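Local coordinates for protein D-threo-3-hydroxyaspartate dehydratase (Delftia, PDB 3WQF) that catalyses the pyridoxal 5'-phosphate-dependent deamination of D-threo-3-hydroxyaspartate to oxaloacetate and ammonia, and also acts as a dehydratase on D-serine and other 3-hydroxyaspartate isomers, at residues A23-D28 / D265-V270; L271-G276 / I285-W290; G289-S294 / G366-A371. All coordinates share one frame; numbering follows the deposited sequence.

All three contacts lie in the beta-rich part of the chain, beside the barrel-type domain that resembles the N-terminal domain of alanine racemase. Contact 1 pairs strand 22-26 with the first residues of strand 268-278, with 236 residues between the segments. Strand 268-278 runs on into contact 2, centred about 18 Å away, where the chain turns back and strand 283-286 pairs with it as a hairpin. Contact 3 follows through the shared Gly289 and Trp290, its centre about 13 Å from contact 2 and 14 Å from contact 1. Strand 22-26, which precedes the barrel strands, is thus built into the later mixed sheet, where both chain ends meet. Contacts 2 and 3 both touch the second subunit.

Contact 1. Residues A23-D28 / D265-V270; sequences AVIDLD and DVALSV
Val24 O is gripped from two directions: Ser269 N donates to it at 2.9 Å, and a water donates to the same Val24 O at 2.7 Å. The water also lies 2.5 Å from Ser269 OG, so it links a strand carbonyl to a side-chain hydroxyl of the partner strand. Ser269 OG stands between its own backbone N and carbonyl carbon (chi1 61°), a position that sets it beside CB of Val24 and within reach of the water; the hydroxyl is also hydrogen-bonded to Arg356 NE. Val24 N returns a bond of 2.7 Å to Ser269 O, completing an antiparallel hydrogen-bonded pair. Further along, Asp26 N reaches Ala267 O at 2.7 Å, and CA of Ile25 makes a CH...O contact of 3.2 Å to the same oxygen.

Side chains alternate between the two faces. Ala23, Ile25 and Leu268 share one, where CB of Ala23 meets CD1 of Leu268 at 4.0 Å and CG2 of Ile25 comes loosely alongside CB of Ala267; Val24 and Ser269 share the other, touched by Arg356 and Leu358 of strand 354-358. Strand 371-375 flanks strand 22-26 as well, through backbone bonds from Ala23 and Ile25 to Gln373.

At Asp26 the strand gives way to helix 27-43. The carboxylate serves as its N-cap, with OD1 accepting from Arg29 N, while the backbone N still belongs to the strand pairing. One residue thus ends the strand pairing and starts the helix. A strand that precedes the parallel strands of the barrel is in this way held into the later mixed sheet mainly by backbone bonds, while a bridging water and Arg356 serve Ser269 OG on the face it shares with Val24.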
ATOM      1  N   ALA B  23       7.449   3.780 -11.094  1.00 45.57           N
ATOM      2  CA  ALA B  23       7.317   2.350 -11.339  1.00 45.55           C
ATOM      3  C   ALA B  23       7.718   2.029 -12.810  1.00 47.41           C
ATOM      4  O   ALA B  23       6.957   2.332 -13.736  1.00 49.26           O
ATOM      5  CB  ALA B  23       5.894   1.889 -11.033  1.00 43.91           C
ATOM      6  N   VAL B  24       8.897   1.418 -13.016  1.00 47.50           N
ATOM      7  CA  VAL B  24       9.443   1.128 -14.354  1.00 47.48           C
ATOM      8  C   VAL B  24       9.232  -0.360 -14.787  1.00 48.69           C
ATOM      9  O   VAL B  24       9.730  -1.304 -14.125  1.00 47.18           O
ATOM     10  CB  VAL B  24      10.938   1.437 -14.400  1.00 48.87           C
ATOM     11  CG1 VAL B  24      11.479   1.164 -15.791  1.00 50.52           C
ATOM     12  CG2 VAL B  24      11.211   2.881 -13.978  1.00 48.50           C
ATOM     13  N   ILE B  25       8.472  -0.567 -15.874  1.00 47.91           N
ATOM     14  CA  ILE B  25       8.345  -1.892 -16.509  1.00 46.52           C
ATOM     15  C   ILE B  25       9.338  -1.946 -17.653  1.00 48.14           C
ATOM     16  O   ILE B  25       9.259  -1.140 -18.617  1.00 48.78           O
ATOM     17  CB  ILE B  25       6.963  -2.155 -17.119  1.00 45.24           C
ATOM     18  CG1 ILE B  25       5.859  -2.037 -16.073  1.00 42.63           C
ATOM     19  CG2 ILE B  25       6.949  -3.523 -17.844  1.00 45.71           C
ATOM     20  CD1 ILE B  25       4.508  -1.807 -16.717  1.00 41.79           C
ATOM     21  N   ASP B  26      10.295  -2.857 -17.523  1.00 48.65           N
ATOM     22  CA  ASP B  26      11.163  -3.201 -18.662  1.00 50.32           C
ATOM     23  C   ASP B  26      10.273  -4.036 -19.595  1.00 49.89           C
ATOM     24  O   ASP B  26       9.758  -5.086 -19.178  1.00 47.55           O
ATOM     25  CB  ASP B  26      12.416  -3.964 -18.208  1.00 51.46           C
ATOM     26  CG  ASP B  26      13.335  -4.349 -19.381  1.00 54.59           C
ATOM     27  OD1 ASP B  26      12.942  -5.166 -20.243  1.00 54.44           O
ATOM     28  OD2 ASP B  26      14.468  -3.821 -19.442  1.00 57.95           O
ATOM     29  N   LEU B  27      10.089  -3.539 -20.827  1.00 50.94           N
ATOM     30  CA  LEU B  27       9.157  -4.120 -21.796  1.00 52.16           C
ATOM     31  C   LEU B  27       9.668  -5.433 -22.389  1.00 53.84           C
ATOM     32  O   LEU B  27       8.929  -6.421 -22.516  1.00 53.19           O
ATOM     33  CB  LEU B  27       8.791  -3.100 -22.891  1.00 52.88           C
ATOM     34  CG  LEU B  27       7.781  -2.029 -22.396  1.00 51.40           C
ATOM     35  CD1 LEU B  27       7.383  -1.048 -23.499  1.00 51.49           C
ATOM     36  CD2 LEU B  27       6.529  -2.666 -21.771  1.00 49.18           C
ATOM     37  N   ASP B  28      10.947  -5.451 -22.691  1.00 56.23           N
ATOM     38  CA  ASP B  28      11.651  -6.673 -23.130  1.00 59.87           C
ATOM     39  C   ASP B  28      11.456  -7.865 -22.132  1.00 57.55           C
ATOM     40  O   ASP B  28      11.014  -8.941 -22.515  1.00 56.09           O
ATOM     41  CB  ASP B  28      13.144  -6.334 -23.384  1.00 62.49           C
ATOM     42  CG  ASP B  28      13.970  -7.549 -23.817  1.00 67.67           C
ATOM     43  OD1 ASP B  28      15.031  -7.357 -24.462  1.00 73.38           O
ATOM     44  OD2 ASP B  28      13.587  -8.698 -23.521  1.00 68.42           O
ATOM     45  N   ASP B 265      14.574 -11.842 -14.441  1.00 56.21           N
ATOM     46  CA  ASP B 265      13.281 -11.864 -15.138  1.00 54.78           C
ATOM     47  C   ASP B 265      12.291 -10.826 -14.567  1.00 53.07           C
ATOM     48  O   ASP B 265      11.263 -10.554 -15.173  1.00 53.01           O
ATOM     49  CB  ASP B 265      12.659 -13.268 -15.068  1.00 53.95           C
ATOM     50  CG  ASP B 265      13.650 -14.379 -15.410  1.00 54.70           C
ATOM     51  OD1 ASP B 265      14.464 -14.172 -16.308  1.00 58.03           O
ATOM     52  OD2 ASP B 265      13.594 -15.466 -14.798  1.00 54.11           O
ATOM     53  N   VAL B 266      12.601 -10.259 -13.400  1.00 52.20           N
ATOM     54  CA  VAL B 266      11.697  -9.284 -12.758  1.00 50.47           C
ATOM     55  C   VAL B 266      11.609  -7.993 -13.609  1.00 49.18           C
ATOM     56  O   VAL B 266      12.578  -7.272 -13.698  1.00 48.96           O
ATOM     57  CB  VAL B 266      12.110  -8.978 -11.269  1.00 50.40           C
ATOM     58  CG1 VAL B 266      11.263  -7.823 -10.652  1.00 46.69           C
ATOM     59  CG2 VAL B 266      12.007 -10.254 -10.417  1.00 50.62           C
ATOM     60  N   ALA B 267      10.453  -7.718 -14.227  1.00 47.05           N
ATOM     61  CA  ALA B 267      10.353  -6.589 -15.175  1.00 46.29           C
ATOM     62  C   ALA B 267       9.981  -5.275 -14.524  1.00 44.55           C
ATOM     63  O   ALA B 267      10.094  -4.247 -15.177  1.00 44.23           O
ATOM     64  CB  ALA B 267       9.382  -6.898 -16.322  1.00 45.69           C
ATOM     65  N   LEU B 268       9.485  -5.347 -13.276  1.00 43.73           N
ATOM     66  CA  LEU B 268       9.069  -4.178 -12.477  1.00 43.15           C
ATOM     67  C   LEU B 268      10.167  -3.708 -11.514  1.00 43.79           C
ATOM     68  O   LEU B 268      10.724  -4.505 -10.727  1.00 44.05           O
ATOM     69  CB  LEU B 268       7.744  -4.442 -11.726  1.00 41.96           C
ATOM     70  CG  LEU B 268       7.174  -3.355 -10.758  1.00 42.72           C
ATOM     71  CD1 LEU B 268       6.956  -1.980 -11.418  1.00 41.37           C
ATOM     72  CD2 LEU B 268       5.927  -3.850  -9.937  1.00 40.57           C
ATOM     73  N   SER B 269      10.502  -2.420 -11.601  1.00 43.58           N
ATOM     74  CA  SER B 269      11.487  -1.806 -10.688  1.00 44.66           C
ATOM     75  C   SER B 269      11.031  -0.393 -10.247  1.00 45.19           C
ATOM     76  O   SER B 269      10.132   0.198 -10.907  1.00 44.14           O
ATOM     77  CB  SER B 269      12.959  -1.896 -11.189  1.00 45.66           C
ATOM     78  OG  SER B 269      13.225  -1.243 -12.424  1.00 46.03           O
ATOM     79  N   VAL B 270      11.584   0.120  -9.130  1.00 44.41           N
ATOM     80  CA  VAL B 270      11.150   1.414  -8.611  1.00 43.15           C
ATOM     81  C   VAL B 270      12.330   2.283  -8.794  1.00 45.04           C
ATOM     82  O   VAL B 270      13.361   2.047  -8.167  1.00 46.87           O
ATOM     83  CB  VAL B 270      10.608   1.401  -7.138  1.00 42.65           C
ATOM     84  CG1 VAL B 270      10.216   2.807  -6.684  1.00 42.15           C
ATOM     85  CG2 VAL B 270       9.344   0.572  -7.046  1.00 41.68           C
TER
HETATM   86  O   HOH W   1      12.203  -2.313 -14.441  1.00 33.02           O

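Contact 2. Residues L271-G276 / I285-W290; sequences LATVIG and IVDAGW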
ATOM      1  N   LEU B 271      12.217   3.257  -9.704  1.00 45.30           N
ATOM      2  CA  LEU B 271      13.292   4.219  -9.968  1.00 44.94           C
ATOM      3  C   LEU B 271      13.399   5.229  -8.781  1.00 43.73           C
ATOM      4  O   LEU B 271      12.407   5.759  -8.325  1.00 42.24           O
ATOM      5  CB  LEU B 271      13.079   4.904 -11.347  1.00 46.06           C
ATOM      6  CG  LEU B 271      14.172   5.857 -11.910  1.00 48.46           C
ATOM      7  CD1 LEU B 271      15.516   5.178 -12.179  1.00 48.62           C
ATOM      8  CD2 LEU B 271      13.664   6.560 -13.168  1.00 49.64           C
ATOM      9  N   ALA B 272      14.600   5.441  -8.256  1.00 44.07           N
ATOM     10  CA  ALA B 272      14.765   6.185  -7.019  1.00 43.94           C
ATOM     11  C   ALA B 272      16.002   7.031  -7.097  1.00 45.90           C
ATOM     12  O   ALA B 272      16.906   6.767  -7.892  1.00 48.27           O
ATOM     13  CB  ALA B 272      14.830   5.248  -5.821  1.00 42.73           C
ATOM     14  N   THR B 273      16.053   8.048  -6.256  1.00 46.07           N
ATOM     15  CA  THR B 273      17.153   8.945  -6.240  1.00 47.24           C
ATOM     16  C   THR B 273      17.754   8.996  -4.842  1.00 48.18           C
ATOM     17  O   THR B 273      17.005   9.059  -3.848  1.00 47.52           O
ATOM     18  CB  THR B 273      16.709  10.362  -6.699  1.00 47.41           C
ATOM     19  OG1 THR B 273      16.183  10.280  -8.044  1.00 47.37           O
ATOM     20  CG2 THR B 273      17.903  11.370  -6.626  1.00 47.57           C
ATOM     21  N   VAL B 274      19.104   9.021  -4.785  1.00 49.71           N
ATOM     22  CA  VAL B 274      19.859   9.209  -3.535  1.00 50.37           C
ATOM     23  C   VAL B 274      19.694  10.656  -3.026  1.00 50.11           C
ATOM     24  O   VAL B 274      20.119  11.576  -3.673  1.00 51.45           O
ATOM     25  CB  VAL B 274      21.364   8.870  -3.688  1.00 52.29           C
ATOM     26  CG1 VAL B 274      22.067   9.009  -2.340  1.00 52.81           C
ATOM     27  CG2 VAL B 274      21.553   7.448  -4.209  1.00 53.21           C
ATOM     28  N   ILE B 275      19.083  10.853  -1.861  1.00 49.86           N
ATOM     29  CA  ILE B 275      18.819  12.211  -1.335  1.00 49.46           C
ATOM     30  C   ILE B 275      19.684  12.552  -0.119  1.00 50.14           C
ATOM     31  O   ILE B 275      19.692  13.674   0.346  1.00 49.92           O
ATOM     32  CB  ILE B 275      17.306  12.434  -1.052  1.00 47.69           C
ATOM     33  CG1 ILE B 275      16.770  11.461   0.014  1.00 46.72           C
ATOM     34  CG2 ILE B 275      16.494  12.299  -2.352  1.00 47.06           C
ATOM     35  CD1 ILE B 275      15.251  11.509   0.215  1.00 44.30           C
ATOM     36  N   GLY B 276      20.406  11.557   0.389  1.00 51.63           N
ATOM     37  CA  GLY B 276      21.443  11.780   1.401  1.00 53.84           C
ATOM     38  C   GLY B 276      22.057  10.496   1.949  1.00 55.72           C
ATOM     39  O   GLY B 276      21.837   9.373   1.414  1.00 54.83           O
ATOM     40  N   ILE B 285      20.398   7.272   1.737  1.00 53.49           N
ATOM     41  CA  ILE B 285      18.953   7.618   1.776  1.00 51.57           C
ATOM     42  C   ILE B 285      18.368   7.834   0.361  1.00 49.85           C
ATOM     43  O   ILE B 285      18.848   8.672  -0.395  1.00 49.66           O
ATOM     44  CB  ILE B 285      18.645   8.872   2.657  1.00 52.07           C
ATOM     45  CG1 ILE B 285      19.475   8.905   3.964  1.00 53.72           C
ATOM     46  CG2 ILE B 285      17.141   8.995   2.937  1.00 50.98           C
ATOM     47  CD1 ILE B 285      19.239   7.739   4.902  1.00 53.01           C
ATOM     48  N   VAL B 286      17.341   7.067   0.016  1.00 48.37           N
ATOM     49  CA  VAL B 286      16.604   7.240  -1.267  1.00 48.33           C
ATOM     50  C   VAL B 286      15.154   7.711  -1.062  1.00 47.78           C
ATOM     51  O   VAL B 286      14.556   7.536   0.012  1.00 47.36           O
ATOM     52  CB  VAL B 286      16.605   5.982  -2.182  1.00 46.68           C
ATOM     53  CG1 VAL B 286      18.031   5.646  -2.610  1.00 47.48           C
ATOM     54  CG2 VAL B 286      15.905   4.795  -1.483  1.00 45.42           C
ATOM     55  N   ASP B 287      14.599   8.315  -2.110  1.00 48.41           N
ATOM     56  CA  ASP B 287      13.238   8.858  -2.051  1.00 46.59           C
ATOM     57  C   ASP B 287      12.147   7.802  -2.321  1.00 46.93           C
ATOM     58  O   ASP B 287      10.945   8.164  -2.470  1.00 48.62           O
ATOM     59  CB  ASP B 287      13.121  10.023  -3.013  1.00 46.23           C
ATOM     60  CG  ASP B 287      13.439   9.640  -4.435  1.00 45.47           C
ATOM     61  OD1 ASP B 287      13.823   8.499  -4.719  1.00 44.41           O
ATOM     62  OD2 ASP B 287      13.339  10.518  -5.289  1.00 46.25           O
ATOM     63  N   ALA B 288      12.525   6.506  -2.351  1.00 46.26           N
ATOM     64  CA  ALA B 288      11.490   5.436  -2.352  1.00 45.92           C
ATOM     65  C   ALA B 288      11.412   4.782  -0.962  1.00 46.38           C
ATOM     66  O   ALA B 288      12.233   3.875  -0.643  1.00 46.88           O
ATOM     67  CB  ALA B 288      11.718   4.400  -3.456  1.00 45.24           C
ATOM     68  N   GLY B 289      10.491   5.303  -0.125  1.00 43.23           N
ATOM     69  CA  GLY B 289      10.153   4.717   1.160  1.00 40.87           C
ATOM     70  C   GLY B 289       9.055   3.687   0.964  1.00 40.33           C
ATOM     71  O   GLY B 289       8.854   3.205  -0.194  1.00 38.41           O
ATOM     72  N   TRP B 290       8.354   3.303   2.053  1.00 38.95           N
ATOM     73  CA  TRP B 290       7.326   2.248   1.899  1.00 39.65           C
ATOM     74  C   TRP B 290       6.144   2.691   1.080  1.00 39.22           C
ATOM     75  O   TRP B 290       5.397   1.823   0.596  1.00 37.56           O
ATOM     76  CB  TRP B 290       6.868   1.569   3.213  1.00 39.73           C
ATOM     77  CG  TRP B 290       6.291   2.549   4.183  1.00 40.46           C
ATOM     78  CD1 TRP B 290       6.924   3.131   5.290  1.00 42.74           C
ATOM     79  CD2 TRP B 290       4.939   3.117   4.146  1.00 40.21           C
ATOM     80  NE1 TRP B 290       6.073   4.019   5.931  1.00 44.45           N
ATOM     81  CE2 TRP B 290       4.854   4.061   5.278  1.00 42.16           C
ATOM     82  CE3 TRP B 290       3.836   2.970   3.301  1.00 38.64           C
ATOM     83  CZ2 TRP B 290       3.710   4.814   5.517  1.00 40.65           C
ATOM     84  CZ3 TRP B 290       2.701   3.733   3.561  1.00 38.88           C
ATOM     85  CH2 TRP B 290       2.641   4.622   4.645  1.00 39.72           C
TER
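The carboxylate of Asp287 is the flat group that carries this contact. Thr273 lies over one of its faces: Thr273 N comes to Asp287 OD1 from above the carboxylate plane, 39° out of it, in a nearly straight bond of 2.7 Å, and over the same face CB of Thr273 is 3.7 Å from Asp287 OD2. At the OD1 edge, close to the plane, CB of Ala272 sits 3.6 Å from Asp287 OD1 and also meets CB of Ala288. OD2 is hydrogen-bonded to Thr20 OG1 and salt-bridged to Arg101 of the second subunit. Asp287 CG sits between its backbone N and carbonyl carbon (chi1 58°), which folds the carboxylate back over the neighbouring strand while Asp287 N bonds to Thr273 O.

The segments belong to the beta hairpin of strands 268-278 and 283-286, and its register slips by one residue where Ile275 and Gly276 both face Ile285, a classic beta bulge. Ile285 O accepts Ile275 N at 2.6 Å and, weakly, Gly276 N; Ile285 N in turn bonds to Gly276 O. Across the bulge the side chains of Ile275 and Ile285 meet at about a right angle, CG1 of Ile275 lying 3.8 Å from CG2 of Ile285. Val274 and Val286 share the face covered by Leu355 of strand 354-358, their CG2 and CG1 branches 4.3 Å apart, and Ile275 packs on Ala98 of the second subunit.

Contact 3. Residues G289-S294 / G366-A371; sequences GWMAMS and GAQFPA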
ATOM      1  N   GLY B 289      10.491   5.303  -0.125  1.00 43.23           N
ATOM      2  CA  GLY B 289      10.153   4.717   1.160  1.00 40.87           C
ATOM      3  C   GLY B 289       9.055   3.687   0.964  1.00 40.33           C
ATOM      4  O   GLY B 289       8.854   3.205  -0.194  1.00 38.41           O
ATOM      5  N   TRP B 290       8.354   3.303   2.053  1.00 38.95           N
ATOM      6  CA  TRP B 290       7.326   2.248   1.899  1.00 39.65           C
ATOM      7  C   TRP B 290       6.144   2.691   1.080  1.00 39.22           C
ATOM      8  O   TRP B 290       5.397   1.823   0.596  1.00 37.56           O
ATOM      9  CB  TRP B 290       6.868   1.569   3.213  1.00 39.73           C
ATOM     10  CG  TRP B 290       6.291   2.549   4.183  1.00 40.46           C
ATOM     11  CD1 TRP B 290       6.924   3.131   5.290  1.00 42.74           C
ATOM     12  CD2 TRP B 290       4.939   3.117   4.146  1.00 40.21           C
ATOM     13  NE1 TRP B 290       6.073   4.019   5.931  1.00 44.45           N
ATOM     14  CE2 TRP B 290       4.854   4.061   5.278  1.00 42.16           C
ATOM     15  CE3 TRP B 290       3.836   2.970   3.301  1.00 38.64           C
ATOM     16  CZ2 TRP B 290       3.710   4.814   5.517  1.00 40.65           C
ATOM     17  CZ3 TRP B 290       2.701   3.733   3.561  1.00 38.88           C
ATOM     18  CH2 TRP B 290       2.641   4.622   4.645  1.00 39.72           C
ATOM     19  N   MET B 291       5.937   4.027   0.940  1.00 40.15           N
ATOM     20  CA  MET B 291       4.833   4.541   0.086  1.00 40.04           C
ATOM     21  C   MET B 291       5.053   4.076  -1.366  1.00 40.36           C
ATOM     22  O   MET B 291       4.115   3.591  -1.990  1.00 40.23           O
ATOM     23  CB  MET B 291       4.643   6.070   0.125  1.00 40.15           C
ATOM     24  CG  MET B 291       3.353   6.519  -0.589  1.00 39.92           C
ATOM     25  SD  MET B 291       1.782   5.873   0.086  1.00 40.88           S
ATOM     26  CE  MET B 291       1.683   6.841   1.628  1.00 40.10           C
ATOM     27  N   ALA B 292       6.297   4.192  -1.848  1.00 39.32           N
ATOM     28  CA  ALA B 292       6.713   3.652  -3.146  1.00 40.38           C
ATOM     29  C   ALA B 292       6.837   2.097  -3.247  1.00 41.11           C
ATOM     30  O   ALA B 292       6.335   1.484  -4.212  1.00 41.57           O
ATOM     31  CB  ALA B 292       7.997   4.365  -3.623  1.00 39.75           C
ATOM     32  N   MET B 293       7.504   1.463  -2.270  1.00 41.86           N
ATOM     33  CA  MET B 293       7.710   0.025  -2.275  1.00 41.07           C
ATOM     34  C   MET B 293       6.463  -0.762  -1.869  1.00 40.95           C
ATOM     35  O   MET B 293       6.316  -1.974  -2.215  1.00 39.71           O
ATOM     36  CB  MET B 293       8.883  -0.355  -1.377  1.00 42.15           C
ATOM     37  CG  MET B 293      10.236   0.191  -1.849  1.00 44.40           C
ATOM     38  SD  MET B 293      10.519   0.185  -3.652  1.00 45.38           S
ATOM     39  CE  MET B 293      10.152  -1.549  -4.086  1.00 43.90           C
ATOM     40  N   SER B 294       5.565  -0.079  -1.144  1.00 40.00           N
ATOM     41  CA  SER B 294       4.548  -0.752  -0.264  1.00 39.49           C
ATOM     42  C   SER B 294       5.220  -1.379   0.978  1.00 40.38           C
ATOM     43  O   SER B 294       6.465  -1.546   1.033  1.00 39.92           O
ATOM     44  CB  SER B 294       3.687  -1.825  -0.989  1.00 38.46           C
ATOM     45  OG  SER B 294       4.290  -3.103  -0.848  1.00 38.75           O
ATOM     46  N   GLY B 366       3.049  -2.220  -7.509  1.00 36.16           N
ATOM     47  CA  GLY B 366       2.417  -1.467  -8.621  1.00 35.95           C
ATOM     48  C   GLY B 366       1.207  -0.627  -8.177  1.00 37.23           C
ATOM     49  O   GLY B 366       1.001   0.522  -8.698  1.00 35.83           O
ATOM     50  N   ALA B 367       0.415  -1.195  -7.229  1.00 34.50           N
ATOM     51  CA  ALA B 367      -0.742  -0.507  -6.594  1.00 35.93           C
ATOM     52  C   ALA B 367      -0.384   0.803  -5.849  1.00 36.79           C
ATOM     53  O   ALA B 367      -1.278   1.639  -5.627  1.00 35.81           O
ATOM     54  CB  ALA B 367      -1.551  -1.439  -5.660  1.00 33.52           C
ATOM     55  N   GLN B 368       0.890   0.995  -5.454  1.00 37.89           N
ATOM     56  CA  GLN B 368       1.302   2.367  -4.979  1.00 39.36           C
ATOM     57  C   GLN B 368       1.337   3.431  -6.098  1.00 41.30           C
ATOM     58  O   GLN B 368       1.351   4.658  -5.798  1.00 42.17           O
ATOM     59  CB  GLN B 368       2.648   2.348  -4.239  1.00 40.18           C
ATOM     60  CG  GLN B 368       2.706   1.419  -3.028  1.00 41.30           C
ATOM     61  CD  GLN B 368       1.562   1.626  -2.056  1.00 41.18           C
ATOM     62  OE1 GLN B 368       0.555   0.892  -2.113  1.00 43.49           O
ATOM     63  NE2 GLN B 368       1.664   2.657  -1.204  1.00 39.81           N
ATOM     64  N   PHE B 369       1.332   3.001  -7.380  1.00 41.24           N
ATOM     65  CA  PHE B 369       1.495   3.998  -8.488  1.00 43.60           C
ATOM     66  C   PHE B 369       0.198   4.268  -9.293  1.00 43.56           C
ATOM     67  O   PHE B 369      -0.539   3.304  -9.544  1.00 41.68           O
ATOM     68  CB  PHE B 369       2.723   3.677  -9.356  1.00 41.17           C
ATOM     69  CG  PHE B 369       4.015   3.680  -8.561  1.00 42.45           C
ATOM     70  CD1 PHE B 369       4.321   2.638  -7.676  1.00 42.20           C
ATOM     71  CD2 PHE B 369       4.923   4.738  -8.668  1.00 43.46           C
ATOM     72  CE1 PHE B 369       5.514   2.629  -6.957  1.00 41.87           C
ATOM     73  CE2 PHE B 369       6.118   4.750  -7.932  1.00 44.07           C
ATOM     74  CZ  PHE B 369       6.413   3.685  -7.083  1.00 44.46           C
ATOM     75  N   PRO B 370      -0.092   5.583  -9.639  1.00 42.97           N
ATOM     76  CA  PRO B 370      -1.175   5.949 -10.589  1.00 43.12           C
ATOM     77  C   PRO B 370      -0.874   5.349 -11.961  1.00 43.07           C
ATOM     78  O   PRO B 370      -1.806   4.936 -12.673  1.00 42.08           O
ATOM     79  CB  PRO B 370      -1.075   7.498 -10.708  1.00 42.79           C
ATOM     80  CG  PRO B 370      -0.322   7.953  -9.484  1.00 41.75           C
ATOM     81  CD  PRO B 370       0.607   6.794  -9.129  1.00 42.89           C
ATOM     82  N   ALA B 371       0.420   5.285 -12.291  1.00 41.99           N
ATOM     83  CA  ALA B 371       0.875   4.776 -13.568  1.00 43.40           C
ATOM     84  C   ALA B 371       2.192   4.047 -13.490  1.00 44.19           C
ATOM     85  O   ALA B 371       2.968   4.213 -12.526  1.00 43.15           O
ATOM     86  CB  ALA B 371       0.975   5.908 -14.600  1.00 41.51           C
TER
HETATM   87  O   HOH W   2       1.377   5.433  -3.107  1.00 36.19           O
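Gln368 and Phe369 pack closely against the short helix 290-293. The Phe369 ring offers its edge to Ala292 O, which lies near the ring plane 3.1 Å from CE1, while CZ of the ring meets CB of Ala292 at 3.9 Å. CG of Gln368 lies 4.0 Å from CB of Ser294, and the bend at chi2 (-51°) turns the Gln368 amide toward the carbonyl of Met291. Gln368 NE2 donates to Met291 O at 2.7 Å, though the place of that oxygen is less certain, and passes 3.5 Å from Met291 SD, the two side chains crossing at about a right angle. Across the subunit interface Gln368 packs on Gln368 of the second subunit, and Phe369 meets the ring of its Trp390.

Looser is the link through a water, which donates to Gln368 O at 2.8 Å but only weakly to Met291 O, itself of uncertain place.

Ser294, just past the helix with positive phi, turns its OG back to Met293 O, on a lone pair in the carbonyl plane, and the same OG is hydrogen-bonded to Asp296 N.

Behind Ala292 and Phe369 stands Val270 of strand 268-278, Met293 also rests on Leu324 of strand 322-327, and Met293 O is held by Thr365 OG1 of helix 362-367.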